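Local coordinates for protein BOLA1, chloroplastic (Arabidopsis thaliana, PDB 4PUG), which may act, alone or with glutaredoxins, as a redox-regulated transcriptional regulator or a factor in iron-sulfur cluster biogenesis, its glutaredoxin heterodimers binding a labile iron-sulfur cluster, at residues N5-S8 against R9-E12; R74-L77 against D78-L81; K55-E58 against G59-L62; V87-T90 against P91-P95. One frame throughout, in Å; residues are numbered along the deposited sequence.

How the contacts relate
Along the chain the order is contacts 1, 3, 2 and 4, and they form two touching pairs. Contact 1, at the start of helix 6-18, meets contact 2, the end of helix 74-78 and the loop before strand 83-89, through the salt bridge of R9 with E76, with centres about 12 Å apart. Contact 3, the loop between strand 47-53 and helix 62-72, packs its F57 on K89 and S88 of contact 4, where strand 83-89 runs out, centres about 10 Å apart. Centres of contacts 2 and 4 are about 26 Å apart, on opposite sides of the chain's centre. The two pairs thus join helix and strand ends in two separate places of the BolA fold.

Contact 1 (N5-S8 against R9-E12); sequences NRAS and RMRE
R9 folds back along the first turn of the helix, so that its side chain runs over the backbone of N5 and R6. Its CB lies 3.6 Å from R6 O, and CG comes within 3.3 Å of N5 O. The chain then bends at the third torsion (chi3 -58°), which turns the guanidinium back toward the helix start. NE is engaged in a salt bridge with E76, and beyond it the flat group lays one face over R6, whose CA sits 3.5 Å above the plane and toward its rim. NH1 lies 3.4 Å from N5 C, beside that carbonyl. At the tip, NH2 reaches R6 CB and also stands over one face of the R6 guanidinium, 3.6 Å from R6 NH2. The two guanidinium planes are nearly perpendicular, 88° apart. Both arginines bind the carboxylate of E76, which would offset their like charges, and R6 has a second acid partner in D43.

On another side of the helix, M10 passes its thioether by R6, with CE 3.6 Å from R6 CG. R6 O itself takes the helical bond from M10 N, while N5 O is gripped by two donors approaching from one face of its plane: the hydroxyl of S8, with OG at 2.7 Å, and R9 N. The side chain of N5 completes the turn, its OD1 accepting from S8 N at 3.0 Å in a nearly straight bond (169°). An asparagine N-cap bound to the third residue of the helix is a classic helix start, and here it opens helix 6-18 of the BolA fold.

Contact 2 (R74-L77 against D78-L81); sequences REEL and DTGL
The carboxylate of D78 lies alongside the side chain of R74, the two pointing the same way with their flat ends turned 30° apart. Contact is made through the aliphatic part, R74 CG to D78 OD2 at 3.8 Å, and no salt bridge forms: R74 NE remains 5.9 Å from OD2. A second flat group, the peptide carbonyl of E76, is used on both faces. T79 N stands well above its plane at 3.1 Å from E76 O, and L81 N comes to the same oxygen from the opposite face at 2.9 Å.

One residue earlier, E75 O receives the hydroxyl of T79, whose OG1 is 2.7 Å away and tilted out of the carbonyl plane. D78 N adds only weak bonds to R74 O and E75 O. The chain then closes with a 6→1 bond from L81 N to E76 O, as in a Schellman motif, but G80 N and L77 O are too far apart for that motif's 5→2 bond. G80, with its positive phi of 137°, makes the reversal. L81 then folds back so that its CG meets L77 CD2 at 3.9 Å, while its CD2 touches the CB of E76.

The E76 carboxylate is salt-bridged to R6 and R9, and L81 packs on R6 and M10, so the end of helix 74-78 is docked against helix 6-18 just before strand 83-89 begins.

Contact 3 (K55-E58 against G59-L62); sequences KGFE and GMNL
M60 turns its side chain back alongside F57, bringing its sulfur to the edge of the phenyl ring, near the ring plane, with SD 4.1 Å from F57 CD1. Beyond this edge-on Met-aromatic contact the chain stays extended (chi3 180°), which carries the methyl CE away from the ring to within 3.2 Å of G56 O. Nearer its root, M60 CB rests 3.2 Å from F57 O.

What puts the two side chains together is the backbone turn behind them. Residues F57 to M60 form a type II beta turn, closed by M60 N donating to F57 O at 3.0 Å. G59 occupies the third position of the turn with phi 83°, the positive value this turn type requires there. Before it, E58 N bonds back to K55 O at 3.2 Å, coiling the chain into the turn.

Further out, F57 lies against R65, V69 and T90, and M60 touches L68, while M60 O accepts from R65. N61 follows as N-cap, its OD1 bonded to K64 N. The turn thus carries the chain from strand 47-53 into helix 62-72, with F57 wedged between that helix and the end of strand 83-89.

Contact 4 (V87-T90 against P91-P95); sequences VSKT and PSESP
OE1 of E93 is gripped by two donors, the backbone N of T90 at 2.8 Å and the guanidinium of R65, with which it forms a salt bridge. The T90 bond is fairly straight (161°), but it meets the oxygen from above the carboxylate plane, 51° out of it. In return, T90 OG1 accepts from E93 N at 3.3 Å. The hydroxyl can do this because it stands between its own backbone N and carbonyl carbon (chi1 62°), where it faces the turn; E93 CG and CD pass it closely, both at 3.1 Å. This exchange between threonine and the glutamate three residues on has the pattern of a capping box, although residues 91-93 have helical angles without going on to a regular helix.

Around the pair, K89 crosses E93 at about a right angle, its CB 3.6 Å from OE1 and its NZ 4.4 Å from the same oxygen, beyond salt-bridge range. S94 OG bonds weakly to T90 O at 3.3 Å and also touches K89 CB. P91 begins the turn with its ring packed on V53 and K55.

With a peptide N-H and an arginine bound to OE1 and a lysine close by, E93 is probably held as a carboxylate. Through R65, which also donates to S88 O, the salt bridge links the segment after strand 83-89 to helix 62-72.

Contact 1 (N5-S8 against R9-E12)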
ATOM      1  N   ASN A   5      -7.678 -10.889  -1.174  1.00 23.88           N
ATOM      2  CA  ASN A   5      -6.737 -10.631  -0.084  1.00 16.03           C
ATOM      3  C   ASN A   5      -6.434  -9.144   0.127  1.00 14.83           C
ATOM      4  O   ASN A   5      -7.035  -8.284  -0.518  1.00 12.88           O
ATOM      5  CB  ASN A   5      -5.444 -11.445  -0.261  1.00 16.23           C
ATOM      6  CG  ASN A   5      -4.722 -11.144  -1.567  1.00 22.86           C
ATOM      7  OD1 ASN A   5      -4.893 -10.079  -2.162  1.00 14.55           O
ATOM      8  ND2 ASN A   5      -3.902 -12.089  -2.017  1.00 16.97           N
ATOM      9  N   ARG A   6      -5.506  -8.851   1.035  1.00 13.60           N
ATOM     10  CA  ARG A   6      -5.144  -7.469   1.347  1.00 10.75           C
ATOM     11  C   ARG A   6      -4.489  -6.757   0.165  1.00 11.08           C
ATOM     12  O   ARG A   6      -4.784  -5.591  -0.105  1.00 12.08           O
ATOM     13  CB  ARG A   6      -4.233  -7.408   2.579  1.00 11.46           C
ATOM     14  CG  ARG A   6      -3.459  -6.101   2.723  1.00 14.20           C
ATOM     15  CD  ARG A   6      -3.051  -5.844   4.165  1.00 13.39           C
ATOM     16  NE  ARG A   6      -4.218  -5.707   5.030  1.00 16.50           N
ATOM     17  CZ  ARG A   6      -4.525  -6.545   6.014  1.00 16.34           C
ATOM     18  NH1 ARG A   6      -3.742  -7.584   6.277  1.00 13.02           N
ATOM     19  NH2 ARG A   6      -5.615  -6.338   6.743  1.00 14.29           N
ATOM     20  N   ALA A   7      -3.605  -7.462  -0.534  1.00  9.58           N
ATOM     21  CA  ALA A   7      -2.908  -6.892  -1.685  1.00 13.40           C
ATOM     22  C   ALA A   7      -3.894  -6.392  -2.744  1.00 12.86           C
ATOM     23  O   ALA A   7      -3.782  -5.266  -3.237  1.00  7.83           O
ATOM     24  CB  ALA A   7      -1.942  -7.911  -2.274  1.00  7.90           C
ATOM     25  N   SER A   8      -4.868  -7.236  -3.069  1.00 15.23           N
ATOM     26  CA  SER A   8      -5.909  -6.886  -4.025  1.00 14.11           C
ATOM     27  C   SER A   8      -6.743  -5.693  -3.568  1.00 12.48           C
ATOM     28  O   SER A   8      -7.051  -4.817  -4.372  1.00 11.66           O
ATOM     29  CB  SER A   8      -6.822  -8.081  -4.307  1.00 25.71           C
ATOM     30  OG  SER A   8      -7.547  -8.456  -3.153  1.00 37.79           O
ATOM     31  N   ARG A   9      -7.115  -5.659  -2.290  1.00 13.91           N
ATOM     32  CA  ARG A   9      -7.916  -4.550  -1.770  1.00 16.98           C
ATOM     33  C   ARG A   9      -7.150  -3.246  -1.885  1.00 14.11           C
ATOM     34  O   ARG A   9      -7.684  -2.239  -2.344  1.00 18.52           O
ATOM     35  CB  ARG A   9      -8.320  -4.785  -0.310  1.00 16.67           C
ATOM     36  CG  ARG A   9      -9.327  -5.902  -0.105  1.00 16.67           C
ATOM     37  CD  ARG A   9      -9.955  -5.848   1.281  1.00 18.18           C
ATOM     38  NE  ARG A   9      -8.961  -5.937   2.348  1.00 21.22           N
ATOM     39  CZ  ARG A   9      -8.488  -7.079   2.834  1.00 17.87           C
ATOM     40  NH1 ARG A   9      -8.911  -8.237   2.345  1.00 17.19           N
ATOM     41  NH2 ARG A   9      -7.588  -7.066   3.808  1.00 13.42           N
ATOM     42  N   MET A  10      -5.891  -3.276  -1.467  1.00 14.49           N
ATOM     43  CA  MET A  10      -5.035  -2.105  -1.574  1.00 16.76           C
ATOM     44  C   MET A  10      -4.895  -1.639  -3.019  1.00 19.68           C
ATOM     45  O   MET A  10      -5.018  -0.449  -3.297  1.00 16.46           O
ATOM     46  CB  MET A  10      -3.664  -2.368  -0.951  1.00 11.88           C
ATOM     47  CG  MET A  10      -3.718  -2.607   0.545  1.00 16.75           C
ATOM     48  SD  MET A  10      -2.106  -2.917   1.289  1.00 24.52           S
ATOM     49  CE  MET A  10      -1.505  -4.249   0.266  1.00 19.96           C
ATOM     50  N   ARG A  11      -4.653  -2.571  -3.938  1.00 15.46           N
ATOM     51  CA  ARG A  11      -4.544  -2.201  -5.350  1.00 13.47           C
ATOM     52  C   ARG A  11      -5.827  -1.577  -5.881  1.00 15.36           C
ATOM     53  O   ARG A  11      -5.782  -0.555  -6.561  1.00 16.41           O
ATOM     54  CB  ARG A  11      -4.145  -3.389  -6.229  1.00 12.84           C
ATOM     55  CG  ARG A  11      -4.042  -3.019  -7.705  1.00 13.58           C
ATOM     56  CD  ARG A  11      -3.372  -4.106  -8.521  1.00 13.24           C
ATOM     57  NE  ARG A  11      -2.035  -4.412  -8.023  1.00 14.96           N
ATOM     58  CZ  ARG A  11      -0.944  -3.717  -8.329  1.00 16.81           C
ATOM     59  NH1 ARG A  11      -1.023  -2.665  -9.131  1.00 14.24           N
ATOM     60  NH2 ARG A  11       0.231  -4.075  -7.825  1.00 19.00           N
ATOM     61  N   GLU A  12      -6.964  -2.193  -5.570  1.00 19.29           N
ATOM     62  CA  GLU A  12      -8.259  -1.688  -6.010  1.00 18.65           C
ATOM     63  C   GLU A  12      -8.487  -0.275  -5.499  1.00 21.69           C
ATOM     64  O   GLU A  12      -8.773   0.635  -6.275  1.00 17.09           O
ATOM     65  CB  GLU A  12      -9.393  -2.610  -5.546  1.00 16.30           C
ATOM     66  CG  GLU A  12     -10.783  -2.194  -6.030  1.00 19.10           C
ATOM     67  CD  GLU A  12     -11.516  -1.296  -5.043  1.00 24.26           C
ATOM     68  OE1 GLU A  12     -10.994  -1.083  -3.930  1.00 30.17           O
ATOM     69  OE2 GLU A  12     -12.616  -0.806  -5.377  1.00 21.18           O
TER

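Contact 2 (R74-L77 against D78-L81)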
ATOM      1  N   ARG A  74      -6.490   3.255   5.824  1.00 15.63           N
ATOM      2  CA  ARG A  74      -6.737   3.217   7.264  1.00 18.55           C
ATOM      3  C   ARG A  74      -7.397   1.916   7.720  1.00 17.98           C
ATOM      4  O   ARG A  74      -7.059   1.382   8.776  1.00 12.30           O
ATOM      5  CB  ARG A  74      -7.580   4.418   7.702  1.00 23.72           C
ATOM      6  CG  ARG A  74      -7.796   4.500   9.206  1.00 36.83           C
ATOM      7  CD  ARG A  74      -8.532   5.773   9.585  1.00 47.95           C
ATOM      8  NE  ARG A  74      -7.785   6.966   9.195  1.00 47.97           N
ATOM      9  CZ  ARG A  74      -8.343   8.074   8.719  1.00 55.94           C
ATOM     10  NH1 ARG A  74      -9.660   8.146   8.569  1.00 50.88           N
ATOM     11  NH2 ARG A  74      -7.587   9.113   8.391  1.00 53.44           N
ATOM     12  N   GLU A  75      -8.338   1.413   6.924  1.00 13.37           N
ATOM     13  CA  GLU A  75      -9.015   0.159   7.243  1.00 11.78           C
ATOM     14  C   GLU A  75      -8.029  -1.000   7.310  1.00 13.89           C
ATOM     15  O   GLU A  75      -8.111  -1.847   8.201  1.00 13.00           O
ATOM     16  CB  GLU A  75     -10.109  -0.148   6.218  1.00 19.99           C
ATOM     17  CG  GLU A  75     -10.768  -1.508   6.407  1.00 25.33           C
ATOM     18  CD  GLU A  75     -11.854  -1.781   5.387  1.00 20.78           C
ATOM     19  OE1 GLU A  75     -11.581  -1.659   4.174  1.00 30.23           O
ATOM     20  OE2 GLU A  75     -12.983  -2.117   5.798  1.00 22.83           O
ATOM     21  N   GLU A  76      -7.098  -1.035   6.363  1.00 15.37           N
ATOM     22  CA  GLU A  76      -6.093  -2.090   6.329  1.00 14.61           C
ATOM     23  C   GLU A  76      -5.159  -2.004   7.533  1.00 15.54           C
ATOM     24  O   GLU A  76      -4.784  -3.025   8.108  1.00 15.87           O
ATOM     25  CB  GLU A  76      -5.296  -2.049   5.020  1.00 11.23           C
ATOM     26  CG  GLU A  76      -6.150  -2.159   3.758  1.00 12.74           C
ATOM     27  CD  GLU A  76      -6.943  -3.455   3.682  1.00 17.86           C
ATOM     28  OE1 GLU A  76      -6.541  -4.451   4.322  1.00 13.36           O
ATOM     29  OE2 GLU A  76      -7.972  -3.479   2.976  1.00 22.93           O
ATOM     30  N   LEU A  77      -4.798  -0.783   7.918  1.00 13.26           N
ATOM     31  CA  LEU A  77      -3.931  -0.562   9.074  1.00 16.77           C
ATOM     32  C   LEU A  77      -4.596  -0.997  10.376  1.00 23.23           C
ATOM     33  O   LEU A  77      -3.918  -1.312  11.354  1.00 22.92           O
ATOM     34  CB  LEU A  77      -3.527   0.908   9.165  1.00 30.90           C
ATOM     35  CG  LEU A  77      -2.569   1.416   8.090  1.00 21.81           C
ATOM     36  CD1 LEU A  77      -2.517   2.930   8.111  1.00 22.70           C
ATOM     37  CD2 LEU A  77      -1.181   0.827   8.295  1.00 24.07           C
ATOM     38  N   ASP A  78      -5.924  -1.008  10.384  1.00 20.67           N
ATOM     39  CA  ASP A  78      -6.678  -1.410  11.565  1.00 18.60           C
ATOM     40  C   ASP A  78      -6.996  -2.901  11.557  1.00 13.61           C
ATOM     41  O   ASP A  78      -7.485  -3.439  12.550  1.00 15.78           O
ATOM     42  CB  ASP A  78      -7.980  -0.611  11.667  1.00 27.45           C
ATOM     43  CG  ASP A  78      -7.742   0.868  11.876  1.00 37.14           C
ATOM     44  OD1 ASP A  78      -6.647   1.234  12.349  1.00 39.96           O
ATOM     45  OD2 ASP A  78      -8.652   1.668  11.571  1.00 41.62           O
ATOM     46  N   THR A  79      -6.722  -3.571  10.441  1.00 13.78           N
ATOM     47  CA  THR A  79      -7.137  -4.964  10.289  1.00 16.24           C
ATOM     48  C   THR A  79      -6.031  -5.936   9.870  1.00 20.87           C
ATOM     49  O   THR A  79      -6.319  -6.960   9.250  1.00 13.95           O
ATOM     50  CB  THR A  79      -8.302  -5.105   9.281  1.00 20.55           C
ATOM     51  OG1 THR A  79      -7.918  -4.541   8.021  1.00 17.54           O
ATOM     52  CG2 THR A  79      -9.555  -4.403   9.792  1.00 13.62           C
ATOM     53  N   GLY A  80      -4.777  -5.634  10.198  1.00 14.35           N
ATOM     54  CA  GLY A  80      -3.693  -6.558   9.909  1.00 16.69           C
ATOM     55  C   GLY A  80      -2.417  -5.961   9.339  1.00 16.22           C
ATOM     56  O   GLY A  80      -1.345  -6.556   9.456  1.00 19.51           O
ATOM     57  N   LEU A  81      -2.520  -4.792   8.715  1.00 12.89           N
ATOM     58  CA  LEU A  81      -1.350  -4.149   8.123  1.00 14.14           C
ATOM     59  C   LEU A  81      -0.492  -3.466   9.187  1.00 18.72           C
ATOM     60  O   LEU A  81      -0.856  -2.412   9.712  1.00 21.54           O
ATOM     61  CB  LEU A  81      -1.773  -3.153   7.042  1.00 19.09           C
ATOM     62  CG  LEU A  81      -0.682  -2.416   6.261  1.00 23.63           C
ATOM     63  CD1 LEU A  81       0.395  -3.374   5.776  1.00 16.46           C
ATOM     64  CD2 LEU A  81      -1.307  -1.675   5.090  1.00 17.76           C
TER

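Contact 3 (K55-E58 against G59-L62)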
ATOM      1  N   LYS A  55      -0.855  11.657 -10.914  1.00 23.65           N
ATOM      2  CA  LYS A  55      -0.928  13.110 -11.098  1.00 26.73           C
ATOM      3  C   LYS A  55      -1.651  13.817  -9.954  1.00 27.07           C
ATOM      4  O   LYS A  55      -1.571  15.040  -9.818  1.00 27.01           O
ATOM      5  CB  LYS A  55      -1.642  13.446 -12.409  1.00 28.22           C
ATOM      6  CG  LYS A  55      -0.895  13.041 -13.664  1.00 34.99           C
ATOM      7  CD  LYS A  55      -1.803  13.112 -14.884  1.00 43.89           C
ATOM      8  CE  LYS A  55      -1.027  12.856 -16.165  1.00 51.40           C
ATOM      9  NZ  LYS A  55      -1.918  12.834 -17.358  1.00 73.72           N
ATOM     10  N   GLY A  56      -2.369  13.046  -9.144  1.00 20.63           N
ATOM     11  CA  GLY A  56      -3.105  13.593  -8.018  1.00 13.32           C
ATOM     12  C   GLY A  56      -2.208  14.175  -6.941  1.00 18.85           C
ATOM     13  O   GLY A  56      -2.678  14.891  -6.058  1.00 24.16           O
ATOM     14  N   PHE A  57      -0.916  13.871  -7.017  1.00 19.42           N
ATOM     15  CA  PHE A  57       0.059  14.346  -6.036  1.00 17.96           C
ATOM     16  C   PHE A  57       0.613  15.734  -6.360  1.00 28.95           C
ATOM     17  O   PHE A  57       1.333  16.321  -5.550  1.00 24.75           O
ATOM     18  CB  PHE A  57       1.217  13.354  -5.910  1.00 22.09           C
ATOM     19  CG  PHE A  57       0.823  12.038  -5.306  1.00 19.87           C
ATOM     20  CD1 PHE A  57      -0.086  11.985  -4.265  1.00 17.08           C
ATOM     21  CD2 PHE A  57       1.359  10.854  -5.785  1.00 20.09           C
ATOM     22  CE1 PHE A  57      -0.454  10.773  -3.705  1.00 25.11           C
ATOM     23  CE2 PHE A  57       0.997   9.639  -5.233  1.00 18.27           C
ATOM     24  CZ  PHE A  57       0.089   9.599  -4.190  1.00 24.98           C
ATOM     25  N   GLU A  58       0.286  16.246  -7.544  1.00 22.69           N
ATOM     26  CA  GLU A  58       0.756  17.561  -7.979  1.00 21.45           C
ATOM     27  C   GLU A  58       0.377  18.678  -7.009  1.00 18.72           C
ATOM     28  O   GLU A  58      -0.792  18.844  -6.660  1.00 20.76           O
ATOM     29  CB  GLU A  58       0.224  17.884  -9.376  1.00 37.08           C
ATOM     30  CG  GLU A  58       1.207  17.587 -10.494  1.00 41.82           C
ATOM     31  CD  GLU A  58       0.518  17.310 -11.814  1.00 57.83           C
ATOM     32  OE1 GLU A  58      -0.665  17.682 -11.962  1.00 56.33           O
ATOM     33  OE2 GLU A  58       1.159  16.710 -12.701  1.00 59.69           O
ATOM     34  N   GLY A  59       1.380  19.438  -6.576  1.00 22.72           N
ATOM     35  CA  GLY A  59       1.164  20.542  -5.658  1.00 20.48           C
ATOM     36  C   GLY A  59       1.090  20.121  -4.203  1.00 29.39           C
ATOM     37  O   GLY A  59       0.914  20.955  -3.315  1.00 24.53           O
ATOM     38  N   MET A  60       1.217  18.822  -3.954  1.00 24.78           N
ATOM     39  CA  MET A  60       1.206  18.320  -2.589  1.00 22.74           C
ATOM     40  C   MET A  60       2.627  18.176  -2.073  1.00 18.81           C
ATOM     41  O   MET A  60       3.490  17.633  -2.761  1.00 23.05           O
ATOM     42  CB  MET A  60       0.514  16.961  -2.515  1.00 22.65           C
ATOM     43  CG  MET A  60      -0.958  16.954  -2.884  1.00 27.13           C
ATOM     44  SD  MET A  60      -1.688  15.357  -2.471  1.00 33.87           S
ATOM     45  CE  MET A  60      -3.383  15.610  -2.979  1.00 21.54           C
ATOM     46  N   ASN A  61       2.876  18.660  -0.862  1.00 15.35           N
ATOM     47  CA  ASN A  61       4.134  18.352  -0.200  1.00 14.98           C
ATOM     48  C   ASN A  61       4.113  16.877   0.199  1.00 18.35           C
ATOM     49  O   ASN A  61       3.072  16.227   0.093  1.00 16.96           O
ATOM     50  CB  ASN A  61       4.351  19.262   1.011  1.00 24.22           C
ATOM     51  CG  ASN A  61       3.135  19.334   1.912  1.00 29.56           C
ATOM     52  OD1 ASN A  61       2.324  18.412   1.948  1.00 31.93           O
ATOM     53  ND2 ASN A  61       3.000  20.433   2.646  1.00 31.80           N
ATOM     54  N   LEU A  62       5.244  16.341   0.645  1.00 19.70           N
ATOM     55  CA  LEU A  62       5.301  14.923   1.004  1.00 29.31           C
ATOM     56  C   LEU A  62       4.301  14.542   2.098  1.00 24.24           C
ATOM     57  O   LEU A  62       3.626  13.508   2.002  1.00 22.85           O
ATOM     58  CB  LEU A  62       6.725  14.518   1.403  1.00 31.12           C
ATOM     59  CG  LEU A  62       6.987  13.042   1.722  1.00 26.74           C
ATOM     60  CD1 LEU A  62       8.344  12.626   1.173  1.00 35.97           C
ATOM     61  CD2 LEU A  62       6.921  12.782   3.221  1.00 25.79           C
TER

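Contact 4 (V87-T90 against P91-P95)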
ATOM      1  N   VAL A  87       6.292   5.341  -1.229  1.00 17.53           N
ATOM      2  CA  VAL A  87       6.912   6.269  -2.165  1.00 23.09           C
ATOM      3  C   VAL A  87       5.817   6.837  -3.053  1.00 21.84           C
ATOM      4  O   VAL A  87       5.177   6.101  -3.797  1.00 19.27           O
ATOM      5  CB  VAL A  87       7.971   5.580  -3.041  1.00 17.99           C
ATOM      6  CG1 VAL A  87       8.571   6.579  -4.022  1.00 20.17           C
ATOM      7  CG2 VAL A  87       9.054   4.956  -2.174  1.00 17.12           C
ATOM      8  N   SER A  88       5.587   8.142  -2.963  1.00 17.44           N
ATOM      9  CA  SER A  88       4.505   8.767  -3.716  1.00 14.81           C
ATOM     10  C   SER A  88       5.040   9.876  -4.618  1.00 25.04           C
ATOM     11  O   SER A  88       5.517  10.902  -4.135  1.00 19.93           O
ATOM     12  CB  SER A  88       3.444   9.316  -2.760  1.00 24.69           C
ATOM     13  OG  SER A  88       4.027  10.171  -1.794  1.00 33.82           O
ATOM     14  N   LYS A  89       4.967   9.663  -5.931  1.00 23.44           N
ATOM     15  CA  LYS A  89       5.545  10.606  -6.885  1.00 19.13           C
ATOM     16  C   LYS A  89       4.563  11.018  -7.981  1.00 19.36           C
ATOM     17  O   LYS A  89       3.505  10.410  -8.147  1.00 15.10           O
ATOM     18  CB  LYS A  89       6.806  10.015  -7.529  1.00 20.94           C
ATOM     19  CG  LYS A  89       7.730   9.269  -6.572  1.00 26.27           C
ATOM     20  CD  LYS A  89       8.387  10.196  -5.556  1.00 34.17           C
ATOM     21  CE  LYS A  89       9.474  11.046  -6.191  1.00 38.33           C
ATOM     22  NZ  LYS A  89      10.268  11.772  -5.162  1.00 45.88           N
ATOM     23  N   THR A  90       4.925  12.063  -8.722  1.00 14.63           N
ATOM     24  CA  THR A  90       4.200  12.457  -9.924  1.00 17.78           C
ATOM     25  C   THR A  90       4.935  11.876 -11.132  1.00 15.30           C
ATOM     26  O   THR A  90       6.116  11.549 -11.031  1.00 16.10           O
ATOM     27  CB  THR A  90       4.106  13.997 -10.049  1.00 23.41           C
ATOM     28  OG1 THR A  90       5.421  14.557 -10.153  1.00 15.19           O
ATOM     29  CG2 THR A  90       3.400  14.590  -8.838  1.00 18.82           C
ATOM     30  N   PRO A  91       4.238  11.726 -12.272  1.00 20.96           N
ATOM     31  CA  PRO A  91       4.902  11.217 -13.479  1.00 27.62           C
ATOM     32  C   PRO A  91       6.093  12.071 -13.908  1.00 23.40           C
ATOM     33  O   PRO A  91       7.054  11.537 -14.460  1.00 29.40           O
ATOM     34  CB  PRO A  91       3.800  11.293 -14.538  1.00 29.02           C
ATOM     35  CG  PRO A  91       2.543  11.144 -13.770  1.00 29.53           C
ATOM     36  CD  PRO A  91       2.780  11.845 -12.459  1.00 25.26           C
ATOM     37  N   SER A  92       6.026  13.376 -13.658  1.00 23.28           N
ATOM     38  CA  SER A  92       7.122  14.277 -13.995  1.00 22.05           C
ATOM     39  C   SER A  92       8.345  13.980 -13.135  1.00 23.80           C
ATOM     40  O   SER A  92       9.478  14.009 -13.614  1.00 25.36           O
ATOM     41  CB  SER A  92       6.696  15.734 -13.811  1.00 17.81           C
ATOM     42  OG  SER A  92       5.606  16.056 -14.656  1.00 33.77           O
ATOM     43  N   GLU A  93       8.102  13.685 -11.862  1.00 21.93           N
ATOM     44  CA  GLU A  93       9.168  13.331 -10.929  1.00 24.57           C
ATOM     45  C   GLU A  93       9.775  11.967 -11.251  1.00 29.61           C
ATOM     46  O   GLU A  93      10.793  11.581 -10.677  1.00 21.82           O
ATOM     47  CB  GLU A  93       8.640  13.338  -9.492  1.00 21.79           C
ATOM     48  CG  GLU A  93       8.314  14.722  -8.950  1.00 19.94           C
ATOM     49  CD  GLU A  93       7.361  14.679  -7.766  1.00 27.83           C
ATOM     50  OE1 GLU A  93       6.905  13.572  -7.406  1.00 16.31           O
ATOM     51  OE2 GLU A  93       7.064  15.752  -7.200  1.00 23.46           O
ATOM     52  N   SER A  94       9.147  11.242 -12.174  1.00 51.59           N
ATOM     53  CA  SER A  94       9.577   9.892 -12.527  1.00 59.00           C
ATOM     54  C   SER A  94       9.976   9.768 -13.995  1.00 64.82           C
ATOM     55  O   SER A  94       9.626  10.616 -14.814  1.00 65.37           O
ATOM     56  CB  SER A  94       8.457   8.891 -12.236  1.00 49.88           C
ATOM     57  OG  SER A  94       8.093   8.897 -10.869  1.00 53.77           O
ATOM     58  N   PRO A  95      10.733   8.710 -14.325  1.00 75.37           N
ATOM     59  CA  PRO A  95      10.887   8.275 -15.716  1.00 72.00           C
ATOM     60  C   PRO A  95       9.590   7.662 -16.233  1.00 58.40           C
ATOM     61  O   PRO A  95       9.204   6.598 -15.739  1.00 65.02           O
ATOM     62  CB  PRO A  95      11.967   7.193 -15.626  1.00 59.73           C
ATOM     63  CG  PRO A  95      12.749   7.548 -14.415  1.00 51.17           C
ATOM     64  CD  PRO A  95      11.735   8.087 -13.443  1.00 54.17           C
TER